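Local coordinates for glycoside hydrolase (Streptococcus pneumoniae serotype 4, PDB 6ORH), which probably hydrolyses alpha-L-fucosidic linkages, as a family 29 glycoside hydrolase that takes part in degrading fucosylated carbohydrate antigens of the host, at residues Glu22-Ile27 with Pro291-Ile296; Tyr84-Thr89 with Leu150-Ser155; Val258-Gly263 with Ala306-Arg311. The protein carries 2 engineered substitutions. All coordinates share one frame; numbering follows the deposited sequence.

How the contacts relate
Following the chain from its N terminus, strand 23-27 comes first, pairs with strand 70-74 on one side and gains its other neighbour when strand 292-295 arrives, so contact 1 closes a loop of 263 residues within the barrel. Contact 2 is nested in that loop: it binds the segment 84-89, which follows strand 70-74, to the end of helix 139-154, with its nearest atoms about 12 Å from contact 1. Contact 3 opens after contact 2 has closed and crosses contact 1, joining the turn after strand 250-259 to the start of helix 306-322. Contacts 1 and 3 touch directly, Asn295 meeting Val258 and Ile260 through probable backbone hydrogen bonds.

Contact 1: residues Glu22-Ile27 with Pro291-Ile296; sequences ELAAFI and PLLLNI
Phe26 and Leu293 meet side chain to side chain where two parallel strands of the TIM-barrel-like catalytic domain, 23-27 and 292-295, run next to each other. Leu293 CD2 lies over one face of the Phe26 ring, 3.9 Å from its centroid, a CH-pi contact displaced toward the CD2-CE2 rim. Carrying CG anti to the backbone N (chi1 171°), Leu293 spreads its two methyls over different neighbours: CD2 takes the ring, while CD1 reaches Ala24 CB at 3.7 Å. Ala24, Leu293, Phe26 and Asn295 all share this face of the sheet. Here Phe26 also touches a bound alpha-L-fucopyranose and packs edge-to-face against His28 and Trp169, so the leucine backs a ring that borders the bound sugar. On the other face, Leu23 CD2 comes obliquely to Leu292 CB at 4.0 Å, and helix 306-322 covers Leu23, Leu292 and Leu294.

Five backbone bonds hold the register, their N-H groups coming alternately from either strand. Farther along, Phe26 CB rests against Asn295 CB at 3.6 Å. The Asn295 amide is engaged at both ends beyond the two strands: OD1 bonds to His28 ND1, and ND2 to Trp264 O and Ser259 OG. The last backbone link of the pair is Ile296 N to Phe26 O, 2.9 Å long and 167° at the hydrogen.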
loop_
_atom_site.group_PDB
_atom_site.type_symbol
_atom_site.label_atom_id
_atom_site.label_comp_id
_atom_site.label_asym_id
_atom_site.label_seq_id
_atom_site.Cartn_x
_atom_site.Cartn_y
_atom_site.Cartn_z
ATOM N N GLU A 22 -9.326 8.548 17.483
ATOM C CA GLU A 22 -9.037 8.475 16.052
ATOM C C GLU A 22 -8.464 9.754 15.433
ATOM O O GLU A 22 -7.575 9.663 14.572
ATOM C CB GLU A 22 -10.247 8.019 15.217
ATOM C CG GLU A 22 -10.802 6.673 15.649
ATOM C CD GLU A 22 -11.973 6.197 14.784
ATOM O OE1 GLU A 22 -12.686 7.062 14.241
ATOM O OE2 GLU A 22 -12.209 4.994 14.758
ATOM N N LEU A 23 -9.014 10.939 15.760
ATOM C CA LEU A 23 -8.685 12.130 14.994
ATOM C C LEU A 23 -8.188 13.215 15.935
ATOM O O LEU A 23 -8.861 13.540 16.906
ATOM C CB LEU A 23 -9.970 12.636 14.321
ATOM C CG LEU A 23 -10.502 11.749 13.209
ATOM C CD1 LEU A 23 -11.886 12.264 12.777
ATOM C CD2 LEU A 23 -9.516 11.706 12.036
ATOM N N ALA A 24 -7.020 13.756 15.595
ATOM C CA ALA A 24 -6.389 14.833 16.345
ATOM C C ALA A 24 -5.965 15.898 15.354
ATOM O O ALA A 24 -5.739 15.622 14.182
ATOM C CB ALA A 24 -5.199 14.322 17.132
ATOM N N ALA A 25 -5.996 17.147 15.816
ATOM C CA ALA A 25 -5.585 18.246 14.972
ATOM C C ALA A 25 -4.259 18.811 15.467
ATOM O O ALA A 25 -4.036 18.849 16.669
ATOM C CB ALA A 25 -6.651 19.332 15.011
ATOM N N PHE A 26 -3.409 19.266 14.534
ATOM C CA PHE A 26 -2.162 19.939 14.844
ATOM C C PHE A 26 -2.332 21.404 14.451
ATOM O O PHE A 26 -3.013 21.686 13.458
ATOM C CB PHE A 26 -1.076 19.383 13.926
ATOM C CG PHE A 26 0.247 18.950 14.511
ATOM C CD1 PHE A 26 0.735 19.428 15.729
ATOM C CD2 PHE A 26 1.062 18.107 13.752
ATOM C CE1 PHE A 26 1.975 19.027 16.200
ATOM C CE2 PHE A 26 2.300 17.697 14.234
ATOM C CZ PHE A 26 2.756 18.161 15.452
ATOM N N ILE A 27 -1.739 22.314 15.232
ATOM C CA ILE A 27 -1.731 23.721 14.830
ATOM C C ILE A 27 -0.285 24.217 14.837
ATOM O O ILE A 27 0.332 24.301 15.905
ATOM C CB ILE A 27 -2.645 24.557 15.755
ATOM C CG1 ILE A 27 -4.115 24.132 15.617
ATOM C CG2 ILE A 27 -2.464 26.039 15.433
ATOM C CD1 ILE A 27 -5.148 25.029 16.346
ATOM N N PRO A 291 -4.104 6.692 14.843
ATOM C CA PRO A 291 -4.705 8.012 14.717
ATOM C C PRO A 291 -4.104 8.860 13.609
ATOM O O PRO A 291 -2.920 8.761 13.268
ATOM C CB PRO A 291 -4.456 8.685 16.082
ATOM C CG PRO A 291 -4.168 7.529 17.023
ATOM C CD PRO A 291 -3.452 6.516 16.151
ATOM N N LEU A 292 -4.991 9.716 13.058
ATOM C CA LEU A 292 -4.606 10.737 12.105
ATOM C C LEU A 292 -4.471 12.051 12.854
ATOM O O LEU A 292 -5.415 12.389 13.579
ATOM C CB LEU A 292 -5.705 10.815 11.034
ATOM C CG LEU A 292 -5.548 11.988 10.062
ATOM C CD1 LEU A 292 -4.248 11.846 9.284
ATOM C CD2 LEU A 292 -6.743 12.059 9.103
ATOM N N LEU A 293 -3.271 12.664 12.749
ATOM C CA LEU A 293 -3.004 13.985 13.314
ATOM C C LEU A 293 -2.839 14.959 12.152
ATOM O O LEU A 293 -1.794 15.002 11.498
ATOM C CB LEU A 293 -1.756 13.894 14.212
ATOM C CG LEU A 293 -1.204 15.235 14.725
ATOM C CD1 LEU A 293 -2.238 15.993 15.558
ATOM C CD2 LEU A 293 0.072 14.998 15.535
ATOM N N LEU A 294 -3.935 15.707 11.887
ATOM C CA LEU A 294 -4.017 16.542 10.693
ATOM C C LEU A 294 -3.741 17.989 11.079
ATOM O O LEU A 294 -4.412 18.524 11.941
ATOM C CB LEU A 294 -5.413 16.414 10.075
ATOM C CG LEU A 294 -5.632 17.218 8.792
ATOM C CD1 LEU A 294 -4.766 16.687 7.642
ATOM C CD2 LEU A 294 -7.124 17.176 8.419
ATOM N N ASN A 295 -2.740 18.584 10.435
ATOM C CA ASN A 295 -2.318 19.950 10.739
ATOM C C ASN A 295 -3.121 20.973 9.936
ATOM O O ASN A 295 -3.235 20.850 8.720
ATOM C CB ASN A 295 -0.833 20.151 10.427
ATOM C CG ASN A 295 -0.407 21.599 10.558
ATOM O OD1 ASN A 295 -0.186 22.111 11.672
ATOM N ND2 ASN A 295 -0.221 22.265 9.420
ATOM N N ILE A 296 -3.665 21.983 10.639
ATOM C CA ILE A 296 -4.439 23.065 10.025
ATOM C C ILE A 296 -3.770 24.362 10.480
ATOM O O ILE A 296 -3.821 24.674 11.677
ATOM C CB ILE A 296 -5.913 23.089 10.496
ATOM C CG1 ILE A 296 -6.559 21.700 10.570
ATOM C CG2 ILE A 296 -6.705 24.084 9.639
ATOM C CD1 ILE A 296 -6.766 21.111 9.225
#

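Contact 2: residues Tyr84-Thr89 with Leu150-Ser155; sequences YPTAHT and LKEILS
Glu152, reaching out from the last turn of helix 139-154, is held by three donors of the loop 84-89, a worked case of a carboxylate tying a helix to an irregular segment. OE1 accepts two hydroxyls: Thr86 OG1 at 2.6 Å on its syn lone pair, and Tyr84 OH at 2.7 Å on the anti side, 29° out of the carboxylate plane. OE2 offers its own syn lone pair to Ala87 N at 2.8 Å, an almost straight bond of 171°. With both oxygens gripped, the carboxylate has little freedom to turn about chi3, and this concentration of donors would be expected to stabilise its negative charge.

The tight part is deepest at Tyr84. Its CG sits between the backbone N and the carbonyl carbon (chi1 73°), which carries the phenol toward the helix, where Glu152 CD lies at the ring edge and in its plane. Ile153 crosses the tyrosine at about a right angle, CG1 lying 3.7 Å from CZ. Thr86 OG1 also accepts from His88 N at 3.1 Å, forming an ST turn that shapes the loop around the acid.

The outer side is looser. Ala87 and His88 are exposed, and the imidazole comes closest to Glu152 through CD2, 3.4 Å from CD, its plane turned well away from the carboxylate's; Ala87 CB lies over one face of that ring. Inward, Tyr84 and Ile153 both touch Leu106 of helix 105-116, while Leu150 and Leu154 turn to helix 185-196, so helix 139-154 lies between the loop and that helix.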
loop_
_atom_site.group_PDB
_atom_site.type_symbol
_atom_site.label_atom_id
_atom_site.label_comp_id
_atom_site.label_asym_id
_atom_site.label_seq_id
_atom_site.Cartn_x
_atom_site.Cartn_y
_atom_site.Cartn_z
ATOM N N TYR A 84 3.689 31.718 24.672
ATOM C CA TYR A 84 3.063 32.046 25.949
ATOM C C TYR A 84 4.106 32.846 26.722
ATOM O O TYR A 84 5.291 32.766 26.422
ATOM C CB TYR A 84 2.585 30.793 26.696
ATOM C CG TYR A 84 3.681 29.942 27.294
ATOM C CD1 TYR A 84 4.363 29.001 26.525
ATOM C CD2 TYR A 84 4.076 30.098 28.628
ATOM C CE1 TYR A 84 5.379 28.232 27.077
ATOM C CE2 TYR A 84 5.098 29.338 29.184
ATOM C CZ TYR A 84 5.768 28.410 28.399
ATOM O OH TYR A 84 6.798 27.692 28.947
ATOM N N PRO A 85 3.701 33.670 27.714
ATOM C CA PRO A 85 4.645 34.505 28.464
ATOM C C PRO A 85 5.516 33.790 29.495
ATOM O O PRO A 85 5.418 33.988 30.711
ATOM C CB PRO A 85 3.693 35.582 29.025
ATOM C CG PRO A 85 2.438 34.821 29.282
ATOM C CD PRO A 85 2.295 33.908 28.076
ATOM N N THR A 86 6.399 32.936 28.984
ATOM C CA THR A 86 7.313 32.185 29.818
ATOM C C THR A 86 8.179 33.128 30.661
ATOM O O THR A 86 8.518 34.231 30.227
ATOM C CB THR A 86 8.222 31.319 28.927
ATOM O OG1 THR A 86 9.148 30.590 29.721
ATOM C CG2 THR A 86 8.932 32.083 27.822
ATOM N N ALA A 87 8.571 32.624 31.835
ATOM C CA ALA A 87 9.493 33.356 32.693
ATOM C C ALA A 87 10.936 33.192 32.208
ATOM O O ALA A 87 11.838 33.857 32.735
ATOM C CB ALA A 87 9.364 32.867 34.118
ATOM N N HIS A 88 11.175 32.300 31.235
ATOM C CA HIS A 88 12.501 31.702 31.086
ATOM C C HIS A 88 13.294 32.215 29.883
ATOM O O HIS A 88 14.476 31.871 29.743
ATOM C CB HIS A 88 12.410 30.173 31.144
ATOM C CG HIS A 88 11.891 29.723 32.463
ATOM N ND1 HIS A 88 12.533 30.039 33.654
ATOM C CD2 HIS A 88 10.765 29.062 32.807
ATOM C CE1 HIS A 88 11.851 29.532 34.664
ATOM N NE2 HIS A 88 10.771 28.941 34.173
ATOM N N THR A 89 12.643 32.978 28.999
ATOM C CA THR A 89 13.327 33.669 27.915
ATOM C C THR A 89 12.620 34.990 27.650
ATOM O O THR A 89 11.431 35.110 27.923
ATOM C CB THR A 89 13.397 32.834 26.630
ATOM O OG1 THR A 89 14.053 33.656 25.659
ATOM C CG2 THR A 89 12.027 32.521 26.054
ATOM N N LEU A 150 8.503 22.867 30.428
ATOM C CA LEU A 150 7.567 21.766 30.657
ATOM C C LEU A 150 6.784 22.025 31.951
ATOM O O LEU A 150 5.560 21.838 31.974
ATOM C CB LEU A 150 8.290 20.420 30.743
ATOM C CG LEU A 150 8.846 19.836 29.434
ATOM C CD1 LEU A 150 9.546 18.516 29.715
ATOM C CD2 LEU A 150 7.722 19.637 28.424
ATOM N N LYS A 151 7.491 22.429 33.031
ATOM C CA LYS A 151 6.844 22.643 34.322
ATOM C C LYS A 151 5.846 23.794 34.233
ATOM O O LYS A 151 4.726 23.694 34.739
ATOM C CB LYS A 151 7.925 22.921 35.375
ATOM C CG LYS A 151 8.694 21.654 35.742
ATOM C CD LYS A 151 9.834 21.916 36.716
ATOM C CE LYS A 151 10.553 20.645 37.118
ATOM N NZ LYS A 151 11.641 20.966 38.074
ATOM N N GLU A 152 6.234 24.895 33.584
ATOM C CA GLU A 152 5.345 26.040 33.424
ATOM C C GLU A 152 4.059 25.634 32.712
ATOM O O GLU A 152 2.968 26.102 33.058
ATOM C CB GLU A 152 5.945 27.090 32.497
ATOM C CG GLU A 152 6.896 28.000 33.199
ATOM C CD GLU A 152 7.406 29.134 32.327
ATOM O OE1 GLU A 152 7.715 28.900 31.131
ATOM O OE2 GLU A 152 7.457 30.270 32.846
ATOM N N ILE A 153 4.199 24.782 31.701
ATOM C CA ILE A 153 3.060 24.475 30.847
ATOM C C ILE A 153 2.164 23.471 31.562
ATOM O O ILE A 153 0.922 23.592 31.509
ATOM C CB ILE A 153 3.566 23.917 29.499
ATOM C CG1 ILE A 153 4.285 25.020 28.702
ATOM C CG2 ILE A 153 2.416 23.298 28.707
ATOM C CD1 ILE A 153 5.223 24.473 27.609
ATOM N N LEU A 154 2.800 22.450 32.157
ATOM C CA LEU A 154 2.060 21.273 32.587
ATOM C C LEU A 154 1.589 21.343 34.046
ATOM O O LEU A 154 0.873 20.431 34.488
ATOM C CB LEU A 154 2.890 20.009 32.334
ATOM C CG LEU A 154 3.337 19.794 30.886
ATOM C CD1 LEU A 154 4.326 18.636 30.827
ATOM C CD2 LEU A 154 2.137 19.520 29.948
ATOM N N SER A 155 1.984 22.402 34.785
ATOM C CA SER A 155 1.556 22.545 36.177
ATOM C C SER A 155 0.486 23.621 36.366
ATOM O O SER A 155 0.068 23.843 37.501
ATOM C CB SER A 155 2.726 22.863 37.077
ATOM O OG SER A 155 3.121 24.197 36.819
#

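Contact 3: residues Val258-Gly263 with Ala306-Arg311; sequences VSIRPG and AKDIER
Asp308 OD2 receives Arg261 NE at 2.8 Å, a bond of 163° using its syn lone pair, with OD2 close to the guanidinium plane. The second arm of this side-on, two-nitrogen salt bridge runs from Arg261 NH2 to Asp308 OD1 at 3.0 Å and is less straight, and its donor also stands out of the carboxylate plane. The two flat groups are not coplanar: their planes stand 40° apart, and the carboxylate sits at the guanidinium edge. A chain bent at chi2 (141°) brings the arginine tip round to the helix. Pairing two buried ionic groups would be expected to offset part of the cost of enclosing either charge.

Lys307 NZ comes near Arg261 NH2 from the side away from NE, close to the guanidinium plane, and a water bridges them from one side, accepting from NH2 at 3.0 Å and NZ at 2.9 Å. Asp305 forms a salt bridge with the lysine, which would moderate the proximity of the two positive charges. Ile260 CG2 lies 3.6 Å from Asp308 OD2, beside the salt bridge, and its CD1 reaches the aliphatic CG of Arg311 at 4.2 Å.

Behind the arginine, Ser259 OG accepts from Arg261 N at 3.2 Å in an ST turn and donates to Gly263 O at 2.7 Å, fixing the chain's path beyond the strand. In the fold, the contact joins the turn that follows strand 250-259 to the start of helix 306-322. Strand 292-295 pairs with that strand, and Arg311 touches Leu278 of helix 275-284.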
loop_
_atom_site.group_PDB
_atom_site.type_symbol
_atom_site.label_atom_id
_atom_site.label_comp_id
_atom_site.label_asym_id
_atom_site.label_seq_id
_atom_site.Cartn_x
_atom_site.Cartn_y
_atom_site.Cartn_z
ATOM N N VAL A 258 0.198 14.731 9.349
ATOM C CA VAL A 258 0.242 15.186 7.969
ATOM C C VAL A 258 -0.436 16.541 7.956
ATOM O O VAL A 258 -1.406 16.739 8.694
ATOM C CB VAL A 258 -0.454 14.177 7.027
ATOM C CG1 VAL A 258 -1.880 13.845 7.480
ATOM C CG2 VAL A 258 -0.472 14.681 5.579
ATOM N N SER A 259 0.066 17.420 7.093
ATOM C CA SER A 259 -0.552 18.739 6.980
ATOM C C SER A 259 -1.670 18.703 5.946
ATOM O O SER A 259 -1.587 17.977 4.947
ATOM C CB SER A 259 0.488 19.760 6.627
ATOM O OG SER A 259 -0.095 21.082 6.625
ATOM N N ILE A 260 -2.708 19.525 6.175
ATOM C CA ILE A 260 -3.747 19.698 5.164
ATOM C C ILE A 260 -3.177 20.421 3.938
ATOM O O ILE A 260 -3.777 20.347 2.858
ATOM C CB ILE A 260 -5.006 20.392 5.730
ATOM C CG1 ILE A 260 -6.221 20.101 4.852
ATOM C CG2 ILE A 260 -4.786 21.902 5.886
ATOM C CD1 ILE A 260 -7.510 20.682 5.409
ATOM N N ARG A 261 -2.015 21.055 4.087
ATOM C CA ARG A 261 -1.364 21.787 3.009
ATOM C C ARG A 261 -0.002 21.162 2.720
ATOM O O ARG A 261 0.475 20.279 3.452
ATOM C CB ARG A 261 -1.206 23.263 3.413
ATOM C CG ARG A 261 -2.495 24.072 3.313
ATOM C CD ARG A 261 -2.665 25.082 4.455
ATOM N NE ARG A 261 -3.839 25.875 4.088
ATOM C CZ ARG A 261 -3.827 26.871 3.206
ATOM N NH1 ARG A 261 -2.694 27.264 2.644
ATOM N NH2 ARG A 261 -4.974 27.424 2.865
ATOM N N PRO A 262 0.700 21.584 1.641
ATOM C CA PRO A 262 2.065 21.105 1.412
ATOM C C PRO A 262 2.999 21.395 2.589
ATOM O O PRO A 262 3.784 20.534 2.995
ATOM C CB PRO A 262 2.452 21.862 0.128
ATOM C CG PRO A 262 1.127 21.928 -0.583
ATOM C CD PRO A 262 0.164 22.382 0.512
ATOM N N GLY A 263 2.883 22.606 3.161
ATOM C CA GLY A 263 3.688 23.006 4.305
ATOM C C GLY A 263 2.892 22.894 5.607
ATOM O O GLY A 263 1.665 22.803 5.580
ATOM N N ALA A 306 -10.469 29.940 4.798
ATOM C CA ALA A 306 -11.844 29.603 4.463
ATOM C C ALA A 306 -11.965 28.251 3.750
ATOM O O ALA A 306 -12.930 27.521 4.005
ATOM C CB ALA A 306 -12.449 30.709 3.614
ATOM N N LYS A 307 -11.012 27.968 2.839
ATOM C CA LYS A 307 -11.045 26.748 2.033
ATOM C C LYS A 307 -10.762 25.548 2.940
ATOM O O LYS A 307 -11.484 24.553 2.875
ATOM C CB LYS A 307 -10.012 26.806 0.908
ATOM C CG LYS A 307 -10.189 27.988 -0.052
ATOM C CD LYS A 307 -9.141 28.068 -1.173
ATOM C CE LYS A 307 -7.687 28.096 -0.723
ATOM N NZ LYS A 307 -7.355 29.293 0.092
ATOM N N ASP A 308 -9.798 25.727 3.860
ATOM C CA ASP A 308 -9.483 24.646 4.794
ATOM C C ASP A 308 -10.694 24.304 5.651
ATOM O O ASP A 308 -10.975 23.141 5.919
ATOM C CB ASP A 308 -8.333 25.009 5.742
ATOM C CG ASP A 308 -7.008 25.268 5.052
ATOM O OD1 ASP A 308 -7.013 25.482 3.814
ATOM O OD2 ASP A 308 -5.974 25.263 5.750
ATOM N N ILE A 309 -11.399 25.336 6.161
ATOM C CA ILE A 309 -12.577 25.099 6.958
ATOM C C ILE A 309 -13.628 24.317 6.157
ATOM O O ILE A 309 -14.197 23.341 6.653
ATOM C CB ILE A 309 -13.130 26.442 7.488
ATOM C CG1 ILE A 309 -12.128 27.102 8.441
ATOM C CG2 ILE A 309 -14.476 26.215 8.157
ATOM C CD1 ILE A 309 -12.445 28.598 8.727
ATOM N N GLU A 310 -13.909 24.765 4.920
ATOM C CA GLU A 310 -14.893 24.088 4.091
ATOM C C GLU A 310 -14.518 22.607 3.943
ATOM O O GLU A 310 -15.383 21.733 4.073
ATOM C CB GLU A 310 -14.950 24.804 2.738
ATOM C CG GLU A 310 -15.971 24.218 1.794
ATOM C CD GLU A 310 -16.232 25.232 0.696
ATOM O OE1 GLU A 310 -17.322 25.861 0.742
ATOM O OE2 GLU A 310 -15.321 25.441 -0.160
ATOM N N ARG A 311 -13.224 22.368 3.731
ATOM C CA ARG A 311 -12.699 21.030 3.478
ATOM C C ARG A 311 -12.854 20.149 4.724
ATOM O O ARG A 311 -13.187 18.964 4.625
ATOM C CB ARG A 311 -11.257 21.177 2.986
ATOM C CG ARG A 311 -10.569 19.882 2.579
ATOM C CD ARG A 311 -11.262 19.133 1.449
ATOM N NE ARG A 311 -11.948 19.924 0.429
ATOM C CZ ARG A 311 -11.377 20.610 -0.551
ATOM N NH1 ARG A 311 -10.062 20.694 -0.651
ATOM N NH2 ARG A 311 -12.145 21.242 -1.429
HETATM O O HOH W 1 -4.630 29.772 0.998
#